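Local coordinates for protein mucin-like protocadherin (PDB 6OAE) that probably acts as an intermicrovillar adhesion molecule, its extracellular cadherin repeats forming calcium-dependent heterophilic complexes that control microvillus packing on epithelial cells, at residues V90-V93 / N94-A97; A127-D131 / K132-L136; L140-T144 / A145-D149. All coordinates share one frame; numbering follows the deposited sequence. Where two conformers were deposited one is given.

Interaction 1. Residues V90-V93 / N94-A97; sequences VLDV and NDNA. With CA (calcium ion), chain C; CA (calcium ion), chain E; CA (calcium ion), chain D.
Val93 and Asp95 meet at a local, calcium-centred contact in the linker that leaves strand 79-91 and runs into the second cadherin repeat. The evidence is coordination geometry. One calcium ion takes Asp92 OD1 at 2.2 Å, and the same ion is bound by Val93 O and Asp95 OD1. Those last two oxygens stand 3.0 Å apart, Val93 O to Asp95 OD1, a spacing set by the shared metal. Asp95 is a bridging carboxylate: its OD2 binds a second calcium ion at 2.2 Å, where a water is a further ligand. Its CG sits between the backbone N and the carbonyl carbon (chi1 63°), which turns the carboxylate back toward the Val93 carbonyl; OD2 also has Asn18 as a polar partner. Beside this, Val93 CG1 lies 4.1 Å from Asp95 CB, a van der Waals touch.

Asn94, centre of an inverse gamma turn, faces another way. With CG anti to its N (chi1 -179°), it sends OD1 to a third calcium ion at 2.4 Å, which Asn96 O also binds. Asn94 and Asn96 thus serve one ion, and Asp95 between them serves two others. Glu17, Glu63 and Asp131 complete the first site; Asp131, Asp134 and Asp183 help complete the third. Upstream, Leu91 makes backbone hydrogen bonds with Val15 and Glu17, and Val93 packs on Glu16 of strand 12-16.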
loop_
_atom_site.group_PDB
_atom_site.type_symbol
_atom_site.label_atom_id
_atom_site.label_comp_id
_atom_site.label_asym_id
_atom_site.label_seq_id
_atom_site.Cartn_x
_atom_site.Cartn_y
_atom_site.Cartn_z
ATOM N N VAL A 90 0.689 14.290 -0.624
ATOM C CA VAL A 90 1.669 13.207 -0.362
ATOM C C VAL A 90 1.472 12.116 -1.419
ATOM O O VAL A 90 0.329 11.671 -1.603
ATOM C CB VAL A 90 1.524 12.644 1.058
ATOM C CG1 VAL A 90 2.555 11.555 1.310
ATOM C CG2 VAL A 90 1.620 13.742 2.105
ATOM N N LEU A 91 2.555 11.685 -2.058
ATOM C CA LEU A 91 2.522 10.686 -3.147
ATOM C C LEU A 91 2.849 9.319 -2.557
ATOM O O LEU A 91 3.827 9.197 -1.777
ATOM C CB LEU A 91 3.523 11.037 -4.247
ATOM C CG LEU A 91 3.355 12.407 -4.895
ATOM C CD1 LEU A 91 4.377 12.591 -6.008
ATOM C CD2 LEU A 91 1.936 12.616 -5.411
ATOM N N ASP A 92 2.060 8.327 -2.938
ATOM C CA ASP A 92 2.242 6.938 -2.464
ATOM C C ASP A 92 3.526 6.364 -3.063
ATOM O O ASP A 92 3.829 6.607 -4.276
ATOM C CB ASP A 92 1.029 6.065 -2.790
ATOM C CG ASP A 92 1.202 4.648 -2.275
ATOM O OD1 ASP A 92 1.740 4.483 -1.122
ATOM O OD2 ASP A 92 0.848 3.710 -3.038
ATOM N N VAL A 93 4.257 5.643 -2.231
ATOM C CA VAL A 93 5.460 4.845 -2.577
ATOM C C VAL A 93 5.114 3.386 -2.244
ATOM O O VAL A 93 4.317 3.152 -1.290
ATOM C CB VAL A 93 6.683 5.370 -1.799
ATOM C CG1 VAL A 93 7.860 4.392 -1.804
ATOM C CG2 VAL A 93 7.118 6.744 -2.318
ATOM N N ASN A 94 5.662 2.441 -2.996
ATOM C CA ASN A 94 5.533 0.996 -2.677
ATOM C C ASN A 94 6.476 0.722 -1.502
ATOM O O ASN A 94 7.626 0.293 -1.740
ATOM C CB ASN A 94 5.791 0.128 -3.924
ATOM C CG ASN A 94 5.649 -1.348 -3.622
ATOM O OD1 ASN A 94 5.175 -1.700 -2.550
ATOM N ND2 ASN A 94 6.063 -2.204 -4.550
ATOM N N ASP A 95 6.029 0.989 -0.271
ATOM C CA ASP A 95 6.880 0.925 0.946
ATOM C C ASP A 95 6.398 -0.171 1.917
ATOM O O ASP A 95 6.987 -0.274 3.021
ATOM C CB ASP A 95 6.979 2.303 1.626
ATOM C CG ASP A 95 5.689 2.904 2.151
ATOM O OD1 ASP A 95 4.611 2.546 1.642
ATOM O OD2 ASP A 95 5.763 3.773 3.088
ATOM N N ASN A 96 5.395 -0.968 1.529
ATOM C CA ASN A 96 4.818 -2.066 2.340
ATOM C C ASN A 96 4.906 -3.368 1.543
ATOM O O ASN A 96 4.720 -3.339 0.306
ATOM C CB ASN A 96 3.381 -1.750 2.766
ATOM C CG ASN A 96 3.333 -0.612 3.768
ATOM O OD1 ASN A 96 3.507 -0.824 4.962
ATOM N ND2 ASN A 96 3.099 0.592 3.294
ATOM N N ALA A 97 5.211 -4.469 2.230
ATOM C CA ALA A 97 5.299 -5.818 1.624
ATOM C C ALA A 97 3.940 -6.495 1.776
ATOM O O ALA A 97 3.224 -6.267 2.758
ATOM C CB ALA A 97 6.410 -6.620 2.262
HETATM CA CA CA C . 2.812 3.407 0.509
HETATM CA CA CA E . 3.412 -2.888 -1.514
HETATM CA CA CA D . 4.005 4.594 4.161
HETATM O O HOH W 1 5.657 5.502 5.659
#

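Interaction 2. Residues A127-D131 / K132-L136; sequences AEDRD and KDDIL. With CA (calcium ion), chain E; CA (calcium ion), chain C.
Asp134 lays its carboxylate alongside the Asp131 side chain, OD2 coming within 3.3 Å of Asp131 CB. The two side chains point the same way, with carboxylate planes 56° apart, and both bind one calcium ion: Asp131 through OD2 and Asp134 through OD2 at 2.3 Å. Asp129 reaches the ion from another direction, its plane 78° from that of Asp134. It binds with both oxygens, unevenly, since OD2 is 2.5 Å from the calcium and OD1 2.8 Å. The close approach of these acidic groups is consistent with the metal offsetting their charge.

Asp131 spans two ions, OD2 on this one and OD1 on a second calcium ion at 2.3 Å.

Two hydrogen bonds from backbone N-H groups help position the ligands. Asp131 N donates to Asp129 OD1 (2.9 Å), closing an Asx turn. Asp134 N donates to Asp131 O (3.0 Å, 163° at the hydrogen), closing a type I beta turn from Asp131 to Asp134. A water lies within hydrogen-bonding distance of Asp131 O and Asp134 O. Next to the site, Leu136 CD1 rests 4.1 Å from Ala127 CB and its CD2 packs on Asp129 CB, while Leu136 and Ala127 both touch Val181 of strand 174-182.

Asn94, Asn96 and Asp183 complete the shell of the calcium ion shared by Asp129, Asp131 and Asp134. The Asp-Arg-Asp sequence at 129-131 is a form of the cadherin DXD calcium-binding motif, here on the second-repeat side of the junction.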
loop_
_atom_site.group_PDB
_atom_site.type_symbol
_atom_site.label_atom_id
_atom_site.label_comp_id
_atom_site.label_asym_id
_atom_site.label_seq_id
_atom_site.Cartn_x
_atom_site.Cartn_y
_atom_site.Cartn_z
ATOM N N ALA A 127 -3.350 -12.457 0.124
ATOM C CA ALA A 127 -2.475 -11.654 0.992
ATOM C C ALA A 127 -3.083 -10.257 1.132
ATOM O O ALA A 127 -4.060 -9.942 0.429
ATOM C CB ALA A 127 -1.087 -11.616 0.405
ATOM N N GLU A 128 -2.499 -9.452 2.014
ATOM C CA GLU A 128 -2.876 -8.032 2.210
ATOM C C GLU A 128 -1.600 -7.196 2.201
ATOM O O GLU A 128 -0.584 -7.652 2.776
ATOM C CB GLU A 128 -3.642 -7.803 3.511
ATOM C CG GLU A 128 -4.370 -6.472 3.533
ATOM C CD GLU A 128 -5.392 -6.380 4.651
ATOM O OE1 GLU A 128 -5.594 -7.410 5.347
ATOM O OE2 GLU A 128 -5.976 -5.301 4.827
ATOM N N ASP A 129 -1.683 -6.047 1.539
ATOM C CA ASP A 129 -0.574 -5.080 1.374
ATOM C C ASP A 129 -1.102 -3.718 1.822
ATOM O O ASP A 129 -2.122 -3.264 1.248
ATOM C CB ASP A 129 -0.107 -5.136 -0.078
ATOM C CG ASP A 129 1.134 -4.347 -0.364
ATOM O OD1 ASP A 129 1.281 -3.235 0.213
ATOM O OD2 ASP A 129 1.943 -4.830 -1.166
ATOM N N ARG A 130 -0.438 -3.088 2.801
ATOM C CA ARG A 130 -0.872 -1.773 3.367
ATOM C C ARG A 130 -0.741 -0.657 2.316
ATOM O O ARG A 130 -1.278 0.426 2.564
ATOM C CB ARG A 130 -0.138 -1.477 4.679
ATOM C CG ARG A 130 -0.513 -2.420 5.820
ATOM C CD ARG A 130 0.164 -2.068 7.138
ATOM N NE ARG A 130 -0.255 -2.950 8.225
ATOM C CZ ARG A 130 -1.443 -2.904 8.817
ATOM N NH1 ARG A 130 -1.732 -3.766 9.782
ATOM N NH2 ARG A 130 -2.347 -1.998 8.455
ATOM N N ASP A 131 -0.071 -0.885 1.184
ATOM C CA ASP A 131 -0.216 -0.021 -0.014
ATOM C C ASP A 131 -1.560 -0.396 -0.636
ATOM O O ASP A 131 -1.606 -1.341 -1.451
ATOM C CB ASP A 131 0.949 -0.201 -0.986
ATOM C CG ASP A 131 2.286 0.109 -0.362
ATOM O OD1 ASP A 131 2.381 1.174 0.284
ATOM O OD2 ASP A 131 3.220 -0.707 -0.513
ATOM N N LYS A 132 -2.620 0.297 -0.248
ATOM C CA LYS A 132 -4.017 -0.074 -0.608
ATOM C C LYS A 132 -4.191 -0.177 -2.133
ATOM O O LYS A 132 -5.055 -0.933 -2.559
ATOM C CB LYS A 132 -5.000 0.967 -0.079
ATOM C CG LYS A 132 -5.206 0.996 1.427
ATOM C CD LYS A 132 -6.533 1.671 1.822
ATOM C CE LYS A 132 -6.491 3.192 1.893
ATOM N NZ LYS A 132 -5.962 3.855 0.667
ATOM N N ASP A 133 -3.417 0.577 -2.917
ATOM C CA ASP A 133 -3.565 0.663 -4.393
ATOM C C ASP A 133 -2.791 -0.457 -5.097
ATOM O O ASP A 133 -2.995 -0.604 -6.295
ATOM C CB ASP A 133 -3.138 2.049 -4.889
ATOM C CG ASP A 133 -3.992 3.165 -4.292
ATOM O OD1 ASP A 133 -5.204 3.165 -4.554
ATOM O OD2 ASP A 133 -3.435 4.018 -3.543
ATOM N N ASP A 134 -1.938 -1.212 -4.394
ATOM C CA ASP A 134 -1.081 -2.259 -5.013
ATOM C C ASP A 134 -1.974 -3.423 -5.465
ATOM O O ASP A 134 -2.753 -3.921 -4.632
ATOM C CB ASP A 134 0.022 -2.743 -4.067
ATOM C CG ASP A 134 1.219 -1.815 -3.972
ATOM O OD1 ASP A 134 1.193 -0.732 -4.623
ATOM O OD2 ASP A 134 2.186 -2.191 -3.277
ATOM N N ILE A 135 -1.857 -3.809 -6.733
ATOM C CA ILE A 135 -2.473 -5.051 -7.275
ATOM C C ILE A 135 -1.518 -6.177 -6.949
ATOM O O ILE A 135 -0.309 -6.016 -7.237
ATOM C CB ILE A 135 -2.744 -4.950 -8.788
ATOM C CG1 ILE A 135 -3.603 -3.723 -9.121
ATOM C CG2 ILE A 135 -3.369 -6.250 -9.301
ATOM C CD1 ILE A 135 -4.865 -3.637 -8.300
ATOM N N LEU A 136 -2.015 -7.266 -6.368
ATOM C CA LEU A 136 -1.136 -8.390 -5.962
ATOM C C LEU A 136 -1.195 -9.489 -7.036
ATOM O O LEU A 136 -2.267 -9.744 -7.574
ATOM C CB LEU A 136 -1.559 -8.884 -4.574
ATOM C CG LEU A 136 -1.479 -7.823 -3.474
ATOM C CD1 LEU A 136 -1.704 -8.448 -2.114
ATOM C CD2 LEU A 136 -0.155 -7.070 -3.512
HETATM CA CA CA E . 3.412 -2.888 -1.514
HETATM CA CA CA C . 2.812 3.407 0.509
HETATM O O HOH W 2 -2.856 -3.792 -1.948
#

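Interaction 3. Residues L140-T144 / A145-D149; sequences LQEMT and AGASD
The Glu142 carboxylate faces the bend of 145-149, and its two oxygens are used differently. OE2 takes two donors from Ser148: the backbone N at 2.9 Å, nearly in line with the C-O bond, and the hydroxyl OG at 2.7 Å, from above the carboxylate plane (54° out of it). OE1 accepts a weak bond from Gly146 N at 3.5 Å. Two torsions bring the ends together. Glu142 CG stands between its backbone N and carbonyl carbon (chi1 62°) with an extended chain beyond, and Ser148 OG takes the equivalent place on its own residue. A water adds to the grip, donating to Glu142 OE2 and to Asp149 OD1.

Nearer the backbone, Glu142 CB and Ala147 CB pack 3.7 Å apart. Ala147 N donates to Thr144 O at 3.3 Å, closing a type II beta turn over Thr144-Ala147 in which Gly146 has positive phi (90°). Thr144 OG1 is hydrogen-bonded to Thr176 N, and Ala147 touches Phe177, both on strand 174-182. The whole is a type II beta turn held to the Glu142 carboxylate through Gly146 and the following Ser148, at the end of edge strand 137-142 in the second cadherin repeat, leading toward strand 151-155.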
loop_
_atom_site.group_PDB
_atom_site.type_symbol
_atom_site.label_atom_id
_atom_site.label_comp_id
_atom_site.label_asym_id
_atom_site.label_seq_id
_atom_site.Cartn_x
_atom_site.Cartn_y
_atom_site.Cartn_z
ATOM N N LEU A 140 1.721 -20.064 -8.271
ATOM C CA LEU A 140 1.706 -21.394 -7.622
ATOM C C LEU A 140 2.859 -22.212 -8.212
ATOM O O LEU A 140 2.923 -22.331 -9.480
ATOM C CB LEU A 140 0.354 -22.045 -7.879
ATOM C CG LEU A 140 0.054 -23.257 -7.008
ATOM C CD1 LEU A 140 -0.273 -22.831 -5.584
ATOM C CD2 LEU A 140 -1.088 -24.065 -7.614
ATOM N N GLN A 141 3.750 -22.713 -7.359
ATOM C CA GLN A 141 4.920 -23.534 -7.777
ATOM C C GLN A 141 4.837 -24.895 -7.083
ATOM O O GLN A 141 4.796 -24.917 -5.854
ATOM C CB GLN A 141 6.208 -22.799 -7.431
ATOM C CG GLN A 141 7.463 -23.543 -7.858
ATOM C CD GLN A 141 8.737 -22.802 -7.534
ATOM O OE1 GLN A 141 9.802 -23.411 -7.400
ATOM N NE2 GLN A 141 8.641 -21.480 -7.404
ATOM N N GLU A 142 4.807 -25.985 -7.846
ATOM C CA GLU A 142 4.734 -27.336 -7.236
ATOM C C GLU A 142 5.999 -27.553 -6.400
ATOM O O GLU A 142 7.094 -27.148 -6.836
ATOM C CB GLU A 142 4.510 -28.450 -8.257
ATOM C CG GLU A 142 5.597 -28.603 -9.287
ATOM C CD GLU A 142 5.299 -29.712 -10.272
ATOM O OE1 GLU A 142 6.260 -30.316 -10.755
ATOM O OE2 GLU A 142 4.102 -29.979 -10.537
ATOM N N MET A 143 5.809 -28.132 -5.222
ATOM C CA MET A 143 6.875 -28.541 -4.280
ATOM C C MET A 143 7.107 -30.044 -4.464
ATOM O O MET A 143 8.263 -30.459 -4.440
ATOM C CB MET A 143 6.451 -28.242 -2.844
ATOM C CG MET A 143 7.581 -27.803 -1.964
ATOM S SD MET A 143 7.207 -28.116 -0.233
ATOM C CE MET A 143 7.495 -29.885 -0.160
ATOM N N THR A 144 6.029 -30.817 -4.631
ATOM C CA THR A 144 6.056 -32.273 -4.926
ATOM C C THR A 144 5.795 -32.440 -6.434
ATOM O O THR A 144 4.916 -31.742 -6.964
ATOM C CB THR A 144 5.121 -33.003 -3.955
ATOM O OG1 THR A 144 3.805 -32.450 -4.040
ATOM C CG2 THR A 144 5.611 -32.909 -2.524
ATOM N N ALA A 145 6.559 -33.306 -7.106
ATOM C CA ALA A 145 6.531 -33.476 -8.584
ATOM C C ALA A 145 5.135 -33.943 -9.029
ATOM O O ALA A 145 4.559 -34.844 -8.381
ATOM C CB ALA A 145 7.613 -34.436 -9.039
ATOM N N GLY A 146 4.602 -33.323 -10.085
ATOM C CA GLY A 146 3.285 -33.659 -10.655
ATOM C C GLY A 146 2.145 -32.864 -10.036
ATOM O O GLY A 146 1.070 -32.919 -10.593
ATOM N N ALA A 147 2.365 -32.134 -8.942
ATOM C CA ALA A 147 1.292 -31.429 -8.197
ATOM C C ALA A 147 0.544 -30.449 -9.115
ATOM O O ALA A 147 -0.707 -30.391 -9.043
ATOM C CB ALA A 147 1.866 -30.736 -6.993
ATOM N N SER A 148 1.259 -29.707 -9.958
ATOM C CA SER A 148 0.647 -28.708 -10.871
ATOM C C SER A 148 -0.212 -29.385 -11.952
ATOM O O SER A 148 -0.925 -28.661 -12.615
ATOM C CB SER A 148 1.672 -27.803 -11.482
ATOM O OG SER A 148 2.574 -28.548 -12.273
ATOM N N ASP A 149 -0.141 -30.709 -12.133
ATOM C CA ASP A 149 -1.064 -31.456 -13.032
ATOM C C ASP A 149 -2.500 -31.376 -12.479
ATOM O O ASP A 149 -3.432 -31.468 -13.269
ATOM C CB ASP A 149 -0.677 -32.932 -13.190
ATOM C CG ASP A 149 0.733 -33.212 -13.709
ATOM O OD1 ASP A 149 1.398 -32.271 -14.189
ATOM O OD2 ASP A 149 1.154 -34.402 -13.627
HETATM O O HOH W 3 3.578 -31.247 -12.982
#

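In the fold
From the N terminus, interaction 1 comes first, at the end of strand 79-91, the last strand of the first repeat, where the linker begins. Interaction 2 follows in the loop between helix 122-125 and strand 137-142, and interaction 3 turns the chain at the far end of that strand. The three are in series; none nests or crosses. Interactions 1 and 2 have centres 10 Å apart and join the two repeats through two shared calcium ions, one bound by both Asn94 OD1 and Asp131 OD2; a probable hydrogen bond from Asn96 N to Asp131 OD2 (3.0 Å) links them directly. Interaction 3 is distant: its centre is 26 Å from that of interaction 2, and its nearest atoms are about 17 Å from interaction 1.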